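Local structure of DUF115 domain-containing protein (Magnetospirillum magneticum AMB-1, 5MU5) at residues F621-I624 with I625-E628; A615-K618 with A619-W622; C557-A560 with M561-V565; I101-R104 with A105-G109; Q631-R634 with V635-Q639. The protein is a Maf glycosyltransferase that takes part in flagella formation, probably by attaching sugars to flagellin. All blocks are in the same frame, centred on the assembly; numbering follows the deposited sequence.

Contact 1. Residues F621-I624 with I625-E628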
loop_
_atom_site.group_PDB
_atom_site.type_symbol
_atom_site.label_atom_id
_atom_site.label_comp_id
_atom_site.label_asym_id
_atom_site.label_seq_id
_atom_site.Cartn_x
_atom_site.Cartn_y
_atom_site.Cartn_z
ATOM N N PHE A 621 -8.438 -5.733 -31.587
ATOM C CA PHE A 621 -7.712 -5.038 -30.530
ATOM C C PHE A 621 -7.193 -6.017 -29.506
ATOM O O PHE A 621 -6.099 -5.845 -28.988
ATOM C CB PHE A 621 -8.566 -3.977 -29.864
ATOM C CG PHE A 621 -7.789 -3.061 -28.954
ATOM C CD1 PHE A 621 -6.645 -2.433 -29.391
ATOM C CD2 PHE A 621 -8.234 -2.804 -27.672
ATOM C CE1 PHE A 621 -5.939 -1.585 -28.558
ATOM C CE2 PHE A 621 -7.539 -1.952 -26.838
ATOM C CZ PHE A 621 -6.381 -1.351 -27.278
ATOM N N TRP A 622 -7.987 -7.045 -29.210
ATOM C CA TRP A 622 -7.525 -8.125 -28.359
ATOM C C TRP A 622 -6.255 -8.780 -28.932
ATOM O O TRP A 622 -5.342 -9.094 -28.192
ATOM C CB TRP A 622 -8.618 -9.172 -28.145
ATOM C CG TRP A 622 -9.401 -8.973 -26.884
ATOM C CD1 TRP A 622 -10.737 -8.746 -26.773
ATOM C CD2 TRP A 622 -8.880 -8.971 -25.544
ATOM N NE1 TRP A 622 -11.088 -8.609 -25.452
ATOM C CE2 TRP A 622 -9.973 -8.756 -24.674
ATOM C CE3 TRP A 622 -7.610 -9.165 -25.001
ATOM C CZ2 TRP A 622 -9.832 -8.711 -23.297
ATOM C CZ3 TRP A 622 -7.461 -9.123 -23.634
ATOM C CH2 TRP A 622 -8.565 -8.884 -22.786
ATOM N N GLU A 623 -6.206 -9.004 -30.239
ATOM C CA GLU A 623 -5.013 -9.585 -30.854
ATOM C C GLU A 623 -3.802 -8.628 -30.702
ATOM O O GLU A 623 -2.693 -9.055 -30.363
ATOM C CB GLU A 623 -5.285 -9.964 -32.311
ATOM C CG GLU A 623 -4.048 -10.269 -33.164
ATOM C CD GLU A 623 -3.075 -11.266 -32.536
ATOM O OE1 GLU A 623 -3.494 -12.158 -31.769
ATOM O OE2 GLU A 623 -1.864 -11.148 -32.811
ATOM N N ILE A 624 -4.028 -7.336 -30.920
ATOM C CA ILE A 624 -2.996 -6.324 -30.674
ATOM C C ILE A 624 -2.458 -6.386 -29.251
ATOM O O ILE A 624 -1.240 -6.315 -29.023
ATOM C CB ILE A 624 -3.538 -4.923 -30.964
ATOM C CG1 ILE A 624 -3.641 -4.742 -32.486
ATOM C CG2 ILE A 624 -2.626 -3.850 -30.371
ATOM C CD1 ILE A 624 -4.365 -3.490 -32.926
ATOM N N ILE A 625 -3.367 -6.485 -28.288
ATOM C CA ILE A 625 -2.989 -6.544 -26.886
ATOM C C ILE A 625 -2.150 -7.792 -26.598
ATOM O O ILE A 625 -1.154 -7.729 -25.871
ATOM C CB ILE A 625 -4.245 -6.563 -26.001
ATOM C CG1 ILE A 625 -4.868 -5.185 -26.004
ATOM C CG2 ILE A 625 -3.920 -6.955 -24.569
ATOM C CD1 ILE A 625 -6.285 -5.198 -25.528
ATOM N N ARG A 626 -2.558 -8.911 -27.185
ATOM C CA ARG A 626 -1.875 -10.167 -26.980
ATOM C C ARG A 626 -0.461 -10.056 -27.497
ATOM O O ARG A 626 0.491 -10.393 -26.812
ATOM C CB ARG A 626 -2.606 -11.302 -27.697
ATOM C CG ARG A 626 -2.098 -12.698 -27.360
ATOM C CD ARG A 626 -2.506 -13.730 -28.414
ATOM N NE ARG A 626 -1.943 -13.344 -29.700
ATOM C CZ ARG A 626 -0.651 -13.434 -30.031
ATOM N NH1 ARG A 626 0.249 -13.921 -29.185
ATOM N NH2 ARG A 626 -0.250 -13.004 -31.219
ATOM N N ASP A 627 -0.333 -9.553 -28.705
ATOM C CA ASP A 627 0.965 -9.496 -29.353
ATOM C C ASP A 627 1.927 -8.534 -28.632
ATOM O O ASP A 627 3.080 -8.874 -28.402
ATOM C CB ASP A 627 0.786 -9.066 -30.802
ATOM C CG ASP A 627 2.050 -9.161 -31.582
ATOM O OD1 ASP A 627 2.771 -10.161 -31.416
ATOM O OD2 ASP A 627 2.330 -8.241 -32.367
ATOM N N GLU A 628 1.443 -7.343 -28.281
ATOM C CA GLU A 628 2.255 -6.375 -27.556
ATOM C C GLU A 628 2.550 -6.832 -26.141
ATOM O O GLU A 628 3.619 -6.550 -25.620
ATOM C CB GLU A 628 1.600 -5.003 -27.545
ATOM C CG GLU A 628 1.555 -4.363 -28.927
ATOM C CD GLU A 628 2.931 -4.034 -29.512
ATOM O OE1 GLU A 628 3.928 -3.949 -28.744
ATOM O OE2 GLU A 628 3.013 -3.845 -30.757
#
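Arg626 grips Glu623 side-on in a bidentate salt bridge, NE and NH2 each taking one carboxylate oxygen. The bond from Arg626 NE to Glu623 OE1 is 2.8 Å long and nearly straight at 170°, with OE1 lying in the guanidinium plane; NH2 reaches the syn lone pair of OE2 at 2.9 Å. Carboxylate and guanidinium are nearly coplanar, 29° apart, and the two bonds limit the rotation of both groups. Bends in both chains, at chi2 of Glu623 (50°) and chi3 of Arg626, bring the carboxylate up to the NE/NH2 edge of the guanidinium over a spacing of three residues. The remaining nitrogen, NH1, forms a salt bridge with Asp562 of helix 546-564, while Asp627 and Glu628 both pair with Arg104. All this is mounted on two turns of the long helix 618-646 in the Maf helical bundle domain, where i to i+4 bonds such as Asp627 N to Glu623 O (2.9 Å) keep the spacing regular. On the buried side Ile625 sends CD1 over one face of the Phe621 ring, a CH-pi contact 4.0 Å from the ring centroid. The same methyl lies 4.2 Å from Trp622 CE3. Tyr605 and Val609 of helix 589-609 also pack against Ile625.

Contact 2. Residues A615-K618 with A619-W622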
loop_
_atom_site.group_PDB
_atom_site.type_symbol
_atom_site.label_atom_id
_atom_site.label_comp_id
_atom_site.label_asym_id
_atom_site.label_seq_id
_atom_site.Cartn_x
_atom_site.Cartn_y
_atom_site.Cartn_z
ATOM N N ALA A 615 -17.249 -1.741 -32.218
ATOM C CA ALA A 615 -17.386 -2.880 -31.320
ATOM C C ALA A 615 -17.181 -4.247 -32.000
ATOM O O ALA A 615 -16.606 -5.153 -31.397
ATOM C CB ALA A 615 -18.735 -2.823 -30.598
ATOM N N ASP A 616 -17.622 -4.396 -33.245
ATOM C CA ASP A 616 -17.448 -5.669 -33.954
ATOM C C ASP A 616 -16.003 -5.938 -34.390
ATOM O O ASP A 616 -15.714 -7.007 -34.904
ATOM C CB ASP A 616 -18.403 -5.782 -35.155
ATOM C CG ASP A 616 -18.154 -4.718 -36.218
ATOM O OD1 ASP A 616 -17.395 -3.755 -35.954
ATOM O OD2 ASP A 616 -18.731 -4.847 -37.321
ATOM N N ARG A 617 -15.112 -4.970 -34.203
ATOM C CA ARG A 617 -13.689 -5.174 -34.456
ATOM C C ARG A 617 -12.895 -5.288 -33.134
ATOM O O ARG A 617 -11.672 -5.203 -33.130
ATOM C CB ARG A 617 -13.137 -4.037 -35.325
ATOM C CG ARG A 617 -13.697 -4.032 -36.752
ATOM C CD ARG A 617 -13.134 -2.895 -37.609
ATOM N NE ARG A 617 -11.693 -3.043 -37.803
ATOM C CZ ARG A 617 -10.853 -2.069 -38.157
ATOM N NH1 ARG A 617 -11.274 -0.847 -38.398
ATOM N NH2 ARG A 617 -9.563 -2.330 -38.275
ATOM N N LYS A 618 -13.595 -5.482 -32.021
ATOM C CA LYS A 618 -12.945 -5.609 -30.710
ATOM C C LYS A 618 -11.875 -6.719 -30.680
ATOM O O LYS A 618 -10.815 -6.526 -30.082
ATOM C CB LYS A 618 -13.999 -5.851 -29.614
ATOM C CG LYS A 618 -13.458 -5.874 -28.195
ATOM C CD LYS A 618 -14.585 -6.035 -27.183
ATOM C CE LYS A 618 -14.016 -6.296 -25.805
ATOM N NZ LYS A 618 -15.059 -6.536 -24.775
ATOM N N ALA A 619 -12.146 -7.853 -31.328
ATOM C CA ALA A 619 -11.200 -8.987 -31.387
ATOM C C ALA A 619 -9.850 -8.604 -31.983
ATOM O O ALA A 619 -8.822 -9.160 -31.579
ATOM C CB ALA A 619 -11.796 -10.166 -32.155
ATOM N N GLU A 620 -9.850 -7.660 -32.926
ATOM C CA GLU A 620 -8.609 -7.173 -33.525
ATOM C C GLU A 620 -7.785 -6.479 -32.469
ATOM O O GLU A 620 -6.571 -6.621 -32.448
ATOM C CB GLU A 620 -8.870 -6.192 -34.660
ATOM C CG GLU A 620 -9.584 -6.778 -35.864
ATOM C CD GLU A 620 -9.970 -5.719 -36.898
ATOM O OE1 GLU A 620 -9.249 -4.713 -37.037
ATOM O OE2 GLU A 620 -10.985 -5.898 -37.603
ATOM N N PHE A 621 -8.438 -5.733 -31.587
ATOM C CA PHE A 621 -7.712 -5.038 -30.530
ATOM C C PHE A 621 -7.193 -6.017 -29.506
ATOM O O PHE A 621 -6.099 -5.845 -28.988
ATOM C CB PHE A 621 -8.566 -3.977 -29.864
ATOM C CG PHE A 621 -7.789 -3.061 -28.954
ATOM C CD1 PHE A 621 -6.645 -2.433 -29.391
ATOM C CD2 PHE A 621 -8.234 -2.804 -27.672
ATOM C CE1 PHE A 621 -5.939 -1.585 -28.558
ATOM C CE2 PHE A 621 -7.539 -1.952 -26.838
ATOM C CZ PHE A 621 -6.381 -1.351 -27.278
ATOM N N TRP A 622 -7.987 -7.045 -29.210
ATOM C CA TRP A 622 -7.525 -8.125 -28.359
ATOM C C TRP A 622 -6.255 -8.780 -28.932
ATOM O O TRP A 622 -5.342 -9.094 -28.192
ATOM C CB TRP A 622 -8.618 -9.172 -28.145
ATOM C CG TRP A 622 -9.401 -8.973 -26.884
ATOM C CD1 TRP A 622 -10.737 -8.746 -26.773
ATOM C CD2 TRP A 622 -8.880 -8.971 -25.544
ATOM N NE1 TRP A 622 -11.088 -8.609 -25.452
ATOM C CE2 TRP A 622 -9.973 -8.756 -24.674
ATOM C CE3 TRP A 622 -7.610 -9.165 -25.001
ATOM C CZ2 TRP A 622 -9.832 -8.711 -23.297
ATOM C CZ3 TRP A 622 -7.461 -9.123 -23.634
ATOM C CH2 TRP A 622 -8.565 -8.884 -22.786
#
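The Arg617 side chain crosses that of Glu620 at a slant, and atom after atom of it meets the carboxylate. Its CB already lies 3.6 Å from Glu620 OE2, CG comes closer still to the same oxygen, and CD passes it before the chain bends at chi3 (64°) and turns the guanidinium back toward the acid. NE then donates to OE2 at 2.9 Å, with a second, weak bond to OE1, and NH2 closes on the syn lone pair of OE1 at 2.7 Å. Both oxygens lie near the guanidinium plane at its edge, although the two planar groups are turned 46° against each other, so OE2 is approached from well out of the carboxylate plane. NH2 has a further partner in the carbonyl oxygen of Ser108, which ties this corner to the end of helix 92-107.

Arg617 stands at the N-cap position of helix 618-646, and the salt bridge therefore spans the first turn of the helix. The backbone bonding of this first turn is uneven: Glu620 N meets Arg617 O through a weak bond, whereas Trp622 N to Lys618 O, at 3.0 Å and in the carbonyl plane, is a regular helical bond. Lys618 leaves this turn fully extended, its CG anti to the backbone N (chi1 -175°), and lies side by side with the Trp622 side chain. Its CE comes within 3.7 Å of Trp622 NE1, a nitrogen buried here with no partner in the model. Beyond CE, Lys618 NZ makes a long, weak ion pair with Glu118.

Contact 3. Residues C557-A560 with M561-V565; sequences CAQA and MDDHV
Four successive i to i+4 bonds, from Met561 N to Cys557 O through His564 N to Ala560 O, carry the last turns of helix 546-564, the final one being the most bent at 132°; Val565 is the first residue to leave helical geometry. On the outer face Gln559 meets Asp563. The chain of Gln559 starts anti to the backbone N (chi1 -175°) and folds at chi2, which carries the amide along the helix and brings NE2 up in front of the two carboxylate oxygens, somewhat out of their plane. The resulting link is loose: NE2 meets Asp563 OD1 at 2.9 Å but at a poor angle, and OD2 is better aligned but distant at 3.4 Å, so both bonds are weak. Amide and carboxylate planes stand 55° apart. Asp563 also folds back over its own helix, CG lying 3.2 Å from Gln559 O, the carbonyl that receives the Asp563 backbone N-H.

One residue further on, the His564 ring comes round obliquely to Ala560 O, with CD2 at 3.4 Å. The negative charges of Asp562 and Asp563 near this C-terminal end would be expected to interact unfavourably with the helix dipole, and Asp562 is offset by its salt bridge to Arg626.

The side of the helix turned to the bundle is largely apolar. Met561, bent at chi2 and chi3, packs against Arg626 and Phe629 of helix 618-646, Leu571 of helix 568-579 and Tyr605 of helix 589-609, while Ala560 rests on Val574 and Cys557 on Leu575 and Leu598, which sets this helix end among three others of the bundle.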
loop_
_atom_site.group_PDB
_atom_site.type_symbol
_atom_site.label_atom_id
_atom_site.label_comp_id
_atom_site.label_asym_id
_atom_site.label_seq_id
_atom_site.Cartn_x
_atom_site.Cartn_y
_atom_site.Cartn_z
ATOM N N CYS A 557 2.908 -15.917 -17.451
ATOM C CA CYS A 557 1.992 -14.804 -17.737
ATOM C C CYS A 557 1.743 -14.632 -19.224
ATOM O O CYS A 557 0.651 -14.248 -19.619
ATOM C CB CYS A 557 2.533 -13.486 -17.191
ATOM S SG CYS A 557 2.779 -13.477 -15.406
ATOM N N ALA A 558 2.768 -14.884 -20.036
ATOM C CA ALA A 558 2.649 -14.807 -21.481
ATOM C C ALA A 558 1.665 -15.868 -21.925
ATOM O O ALA A 558 0.740 -15.600 -22.709
ATOM C CB ALA A 558 3.995 -15.034 -22.141
ATOM N N GLN A 559 1.835 -17.063 -21.379
ATOM C CA GLN A 559 0.974 -18.194 -21.712
ATOM C C GLN A 559 -0.487 -17.947 -21.302
ATOM O O GLN A 559 -1.423 -18.311 -22.026
ATOM C CB GLN A 559 1.507 -19.457 -21.022
ATOM C CG GLN A 559 0.767 -20.738 -21.381
ATOM C CD GLN A 559 0.844 -21.042 -22.865
ATOM O OE1 GLN A 559 1.885 -20.856 -23.488
ATOM N NE2 GLN A 559 -0.256 -21.501 -23.439
ATOM N N ALA A 560 -0.669 -17.325 -20.136
ATOM C CA ALA A 560 -1.997 -16.958 -19.636
ATOM C C ALA A 560 -2.700 -16.032 -20.609
ATOM O O ALA A 560 -3.862 -16.227 -20.911
ATOM C CB ALA A 560 -1.882 -16.287 -18.277
ATOM N N MET A 561 -1.990 -15.024 -21.102
ATOM C CA MET A 561 -2.535 -14.117 -22.117
ATOM C C MET A 561 -2.953 -14.899 -23.382
ATOM O O MET A 561 -4.039 -14.670 -23.915
ATOM C CB MET A 561 -1.510 -13.004 -22.434
ATOM C CG MET A 561 -1.821 -12.144 -23.644
ATOM S SD MET A 561 -3.388 -11.258 -23.474
ATOM C CE MET A 561 -2.865 -9.973 -22.334
ATOM N N ASP A 562 -2.120 -15.833 -23.848
ATOM C CA ASP A 562 -2.488 -16.662 -25.022
ATOM C C ASP A 562 -3.709 -17.531 -24.752
ATOM O O ASP A 562 -4.545 -17.694 -25.619
ATOM C CB ASP A 562 -1.347 -17.587 -25.491
ATOM C CG ASP A 562 -0.269 -16.855 -26.268
ATOM O OD1 ASP A 562 -0.488 -15.692 -26.670
ATOM O OD2 ASP A 562 0.820 -17.439 -26.471
ATOM N N ASP A 563 -3.805 -18.098 -23.560
ATOM C CA ASP A 563 -4.925 -18.973 -23.255
ATOM C C ASP A 563 -6.214 -18.197 -23.011
ATOM O O ASP A 563 -7.282 -18.738 -23.224
ATOM C CB ASP A 563 -4.624 -19.834 -22.018
ATOM C CG ASP A 563 -3.445 -20.776 -22.221
ATOM O OD1 ASP A 563 -3.163 -21.159 -23.377
ATOM O OD2 ASP A 563 -2.805 -21.150 -21.219
ATOM N N HIS A 564 -6.136 -16.946 -22.570
ATOM C CA HIS A 564 -7.359 -16.253 -22.165
ATOM C C HIS A 564 -7.655 -14.924 -22.839
ATOM O O HIS A 564 -8.606 -14.230 -22.449
ATOM C CB HIS A 564 -7.382 -16.126 -20.651
ATOM C CG HIS A 564 -7.299 -17.448 -19.966
ATOM N ND1 HIS A 564 -8.323 -18.366 -20.017
ATOM C CD2 HIS A 564 -6.294 -18.043 -19.282
ATOM C CE1 HIS A 564 -7.973 -19.456 -19.358
ATOM N NE2 HIS A 564 -6.744 -19.289 -18.908
ATOM N N VAL A 565 -6.862 -14.593 -23.860
ATOM C CA VAL A 565 -7.114 -13.426 -24.694
ATOM C C VAL A 565 -8.594 -13.404 -25.061
ATOM O O VAL A 565 -9.148 -14.420 -25.496
ATOM C CB VAL A 565 -6.246 -13.425 -25.989
ATOM C CG1 VAL A 565 -6.390 -14.734 -26.769
ATOM C CG2 VAL A 565 -6.591 -12.226 -26.868
#

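Contact 4. Residues I101-R104 with A105-G109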
loop_
_atom_site.group_PDB
_atom_site.type_symbol
_atom_site.label_atom_id
_atom_site.label_comp_id
_atom_site.label_asym_id
_atom_site.label_seq_id
_atom_site.Cartn_x
_atom_site.Cartn_y
_atom_site.Cartn_z
ATOM N N ILE A 101 -0.079 -0.366 -28.231
ATOM C CA ILE A 101 -1.416 -0.859 -28.466
ATOM C C ILE A 101 -2.297 0.246 -29.037
ATOM O O ILE A 101 -3.096 -0.003 -29.922
ATOM C CB ILE A 101 -2.078 -1.527 -27.231
ATOM C CG1 ILE A 101 -2.399 -0.514 -26.119
ATOM C CG2 ILE A 101 -1.238 -2.715 -26.768
ATOM C CD1 ILE A 101 -3.140 -1.122 -24.948
ATOM N N LEU A 102 -2.138 1.468 -28.551
ATOM C CA LEU A 102 -2.965 2.572 -29.032
ATOM C C LEU A 102 -2.626 2.997 -30.440
ATOM O O LEU A 102 -3.530 3.265 -31.250
ATOM C CB LEU A 102 -2.844 3.771 -28.100
ATOM C CG LEU A 102 -3.388 3.504 -26.710
ATOM C CD1 LEU A 102 -3.196 4.772 -25.900
ATOM C CD2 LEU A 102 -4.852 3.086 -26.759
ATOM N N LYS A 103 -1.333 3.071 -30.726
ATOM C CA LYS A 103 -0.890 3.416 -32.055
ATOM C C LYS A 103 -1.389 2.387 -33.100
ATOM O O LYS A 103 -1.931 2.770 -34.138
ATOM C CB LYS A 103 0.618 3.528 -32.075
ATOM C CG LYS A 103 1.175 3.768 -33.454
ATOM C CD LYS A 103 2.693 3.676 -33.461
ATOM C CE LYS A 103 3.226 3.635 -34.891
ATOM N NZ LYS A 103 2.628 4.721 -35.722
ATOM N N ARG A 104 -1.209 1.097 -32.827
ATOM C CA ARG A 104 -1.654 0.052 -33.754
ATOM C C ARG A 104 -3.180 0.048 -33.950
ATOM O O ARG A 104 -3.680 -0.126 -35.078
ATOM C CB ARG A 104 -1.183 -1.311 -33.290
ATOM C CG ARG A 104 0.306 -1.548 -33.510
ATOM C CD ARG A 104 0.777 -2.829 -32.830
ATOM N NE ARG A 104 0.175 -4.023 -33.421
ATOM C CZ ARG A 104 0.502 -5.283 -33.120
ATOM N NH1 ARG A 104 1.442 -5.560 -32.221
ATOM N NH2 ARG A 104 -0.114 -6.281 -33.726
ATOM N N ALA A 105 -3.915 0.244 -32.860
ATOM C CA ALA A 105 -5.362 0.377 -32.947
ATOM C C ALA A 105 -5.773 1.577 -33.801
ATOM O O ALA A 105 -6.588 1.427 -34.701
ATOM C CB ALA A 105 -5.981 0.498 -31.568
ATOM N N THR A 106 -5.213 2.758 -33.538
ATOM C CA THR A 106 -5.626 3.937 -34.303
ATOM C C THR A 106 -5.202 3.820 -35.773
ATOM O O THR A 106 -5.991 4.135 -36.678
ATOM C CB THR A 106 -5.154 5.261 -33.672
ATOM O OG1 THR A 106 -3.729 5.276 -33.568
ATOM C CG2 THR A 106 -5.755 5.434 -32.272
ATOM N N ASP A 107 -3.990 3.319 -36.016
ATOM C CA ASP A 107 -3.525 3.113 -37.389
ATOM C C ASP A 107 -4.485 2.216 -38.153
ATOM O O ASP A 107 -4.671 2.406 -39.336
ATOM C CB ASP A 107 -2.121 2.498 -37.426
ATOM C CG ASP A 107 -1.033 3.478 -36.996
ATOM O OD1 ASP A 107 -1.347 4.679 -36.854
ATOM O OD2 ASP A 107 0.135 3.056 -36.810
ATOM N N SER A 108 -5.096 1.249 -37.473
ATOM C CA SER A 108 -5.993 0.294 -38.117
ATOM C C SER A 108 -7.429 0.791 -38.244
ATOM O O SER A 108 -8.271 0.086 -38.788
ATOM C CB SER A 108 -5.963 -1.066 -37.399
ATOM O OG SER A 108 -6.683 -1.027 -36.183
ATOM N N GLY A 109 -7.712 1.995 -37.762
ATOM C CA GLY A 109 -9.042 2.568 -37.932
ATOM C C GLY A 109 -9.926 2.473 -36.704
ATOM O O GLY A 109 -11.084 2.883 -36.731
#
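Residues Lys103 and Asp107 pair in a local i to i+4 salt bridge on the last turns of helix 92-107, in the N-terminal region of the protein where this helix lies against helix 618-646. Lys103 NZ reaches the syn lone pair of Asp107 OD2 at 3.2 Å; the lysine chain is extended until chi4 (49°), whose turn brings the ammonium to OD2. Both residues are exposed.

The neighbouring Thr106 presses back on the preceding turn. Its OG1 lies 3.1 Å from both Leu102 O and Lys103 O, and its one proton could serve either carbonyl. Arg104 is turned to helix 618-646, where its NH1 forms salt bridges with Glu628 and Asp627.

At the end of the helix Ser108 turns its hydroxyl inward: with OG set between the backbone N and the carbonyl carbon (chi1 75°), it donates to Ala105 O at 2.9 Å, while Ser108 N bonds to Arg104 O at 3.1 Å. With a valine here the hydroxyl is gone, and Ala105 O would probably be left with the weak bond from the backbone N and the end of the helix less firmly tied. Gly109 follows with positive phi (101°), where any side chain would collide with the carbonyl oxygen of Ser108, and its N bonds to Thr106 O at 3.0 Å. Positive phi and N-H groups returning to the final turn make this helix end a Schellman motif.

Contact 5. Residues Q631-R634 with V635-Q639; sequences QMIR and VMTLQ
Ile633 O is gripped twice by Thr637, once by the backbone N at 2.9 Å and once by the hydroxyl OG1 at 2.7 Å. The two donors arrive from opposite faces of the carbonyl plane, OG1 tilted 34° out of it. The hydroxyl gets there because chi1 of -70° sets OG1 beside the backbone N and turns it back down the helix, a usual side chain to backbone bond of helical threonine. A valine in its place lacks the hydroxyl and would probably leave Ile633 O with the backbone N-H as its one donor from this residue. Next to it, Arg634 extends along the surface and Leu638 CD1 lies over one face of its guanidinium, 4.0 Å from NH1 and offset toward the rim, a van der Waals contact between side chains whose backbones are joined by the Leu638 N to Arg634 O bond. On the buried side Met632 and Met636 pack against each other one turn apart, Met632 CG lying 4.2 Å from Met636 SD. Both touch Ile93 of helix 92-107 and Leu598 of helix 589-609, while Ile633 packs on Leu554 and Cys557 of helix 546-564. Gln631 and Arg634 on the exposed side, with Met632, Ile633 and Met636 buried, mark an amphipathic helix in a helical bundle.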
loop_
_atom_site.group_PDB
_atom_site.type_symbol
_atom_site.label_atom_id
_atom_site.label_comp_id
_atom_site.label_asym_id
_atom_site.label_seq_id
_atom_site.Cartn_x
_atom_site.Cartn_y
_atom_site.Cartn_z
ATOM N N GLN A 631 5.550 -8.966 -26.649
ATOM C CA GLN A 631 6.747 -8.166 -26.868
ATOM C C GLN A 631 7.220 -7.555 -25.548
ATOM O O GLN A 631 8.412 -7.543 -25.274
ATOM C CB GLN A 631 6.543 -7.090 -27.928
ATOM C CG GLN A 631 6.678 -7.614 -29.355
ATOM C CD GLN A 631 6.443 -6.540 -30.422
ATOM O OE1 GLN A 631 6.790 -5.362 -30.244
ATOM N NE2 GLN A 631 5.851 -6.949 -31.544
ATOM N N MET A 632 6.291 -7.080 -24.723
ATOM C CA MET A 632 6.653 -6.525 -23.430
ATOM C C MET A 632 7.339 -7.578 -22.561
ATOM O O MET A 632 8.395 -7.322 -21.963
ATOM C CB MET A 632 5.426 -6.009 -22.698
ATOM C CG MET A 632 5.746 -5.219 -21.446
ATOM S SD MET A 632 4.282 -4.673 -20.566
ATOM C CE MET A 632 3.743 -6.227 -19.873
ATOM N N ILE A 633 6.735 -8.758 -22.495
ATOM C CA ILE A 633 7.292 -9.840 -21.696
ATOM C C ILE A 633 8.661 -10.272 -22.236
ATOM O O ILE A 633 9.552 -10.596 -21.455
ATOM C CB ILE A 633 6.265 -10.978 -21.531
ATOM C CG1 ILE A 633 5.286 -10.535 -20.442
ATOM C CG2 ILE A 633 6.942 -12.283 -21.151
ATOM C CD1 ILE A 633 4.095 -11.430 -20.220
ATOM N N ARG A 634 8.835 -10.221 -23.552
ATOM C CA ARG A 634 10.137 -10.496 -24.181
ATOM C C ARG A 634 11.211 -9.473 -23.767
ATOM O O ARG A 634 12.324 -9.846 -23.381
ATOM C CB ARG A 634 9.989 -10.529 -25.712
ATOM C CG ARG A 634 11.297 -10.666 -26.466
ATOM C CD ARG A 634 11.105 -10.985 -27.943
ATOM N NE ARG A 634 12.401 -11.358 -28.518
ATOM C CZ ARG A 634 13.346 -10.501 -28.911
ATOM N NH1 ARG A 634 13.154 -9.185 -28.833
ATOM N NH2 ARG A 634 14.499 -10.968 -29.387
ATOM N N VAL A 635 10.890 -8.188 -23.873
ATOM C CA VAL A 635 11.803 -7.145 -23.427
ATOM C C VAL A 635 12.139 -7.294 -21.921
ATOM O O VAL A 635 13.295 -7.172 -21.526
ATOM C CB VAL A 635 11.223 -5.737 -23.705
ATOM C CG1 VAL A 635 11.994 -4.656 -22.950
ATOM C CG2 VAL A 635 11.224 -5.452 -25.202
ATOM N N MET A 636 11.137 -7.568 -21.095
ATOM C CA MET A 636 11.360 -7.750 -19.667
ATOM C C MET A 636 12.277 -8.951 -19.400
ATOM O O MET A 636 13.156 -8.906 -18.540
ATOM C CB MET A 636 10.039 -7.969 -18.931
ATOM C CG MET A 636 9.133 -6.756 -18.911
ATOM S SD MET A 636 7.558 -7.062 -18.087
ATOM C CE MET A 636 8.069 -6.979 -16.370
ATOM N N THR A 637 12.043 -10.027 -20.137
ATOM C CA THR A 637 12.828 -11.233 -20.034
ATOM C C THR A 637 14.297 -10.931 -20.303
ATOM O O THR A 637 15.169 -11.312 -19.524
ATOM C CB THR A 637 12.299 -12.279 -21.038
ATOM O OG1 THR A 637 11.013 -12.739 -20.597
ATOM C CG2 THR A 637 13.257 -13.457 -21.189
ATOM N N LEU A 638 14.561 -10.238 -21.405
ATOM C CA LEU A 638 15.932 -9.895 -21.774
ATOM C C LEU A 638 16.571 -8.944 -20.794
ATOM O O LEU A 638 17.762 -9.047 -20.543
ATOM C CB LEU A 638 15.980 -9.281 -23.169
ATOM C CG LEU A 638 15.643 -10.271 -24.276
ATOM C CD1 LEU A 638 15.363 -9.496 -25.553
ATOM C CD2 LEU A 638 16.760 -11.294 -24.471
ATOM N N GLN A 639 15.790 -8.016 -20.249
ATOM C CA GLN A 639 16.329 -7.040 -19.284
ATOM C C GLN A 639 16.747 -7.711 -17.987
ATOM O O GLN A 639 17.801 -7.412 -17.418
ATOM C CB GLN A 639 15.315 -5.932 -19.004
ATOM C CG GLN A 639 15.265 -4.917 -20.125
ATOM C CD GLN A 639 14.479 -3.675 -19.780
ATOM O OE1 GLN A 639 13.880 -3.578 -18.718
ATOM N NE2 GLN A 639 14.469 -2.711 -20.700
#

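Along the chain contact 4 comes first, then contact 3, and finally contacts 2, 1 and 5 in succession on helix 618-646 and its approach. Contacts 1 and 2 share Phe621 and Trp622, their centres about 10 Å apart, and contact 5 continues the same helix about 16 Å from contact 1 between centres. Contacts 3 and 4 both touch contact 1, each centre about 11 Å from its centre, yet do not touch each other, their nearest atoms being about 9 Å apart. Charge pairs and packing make these links, and contact 2 reaches contact 4 through Arg617 and Ser108. Helix 618-646 thus joins the C-terminal helical bundle to a helix of the Maf N-terminal domain.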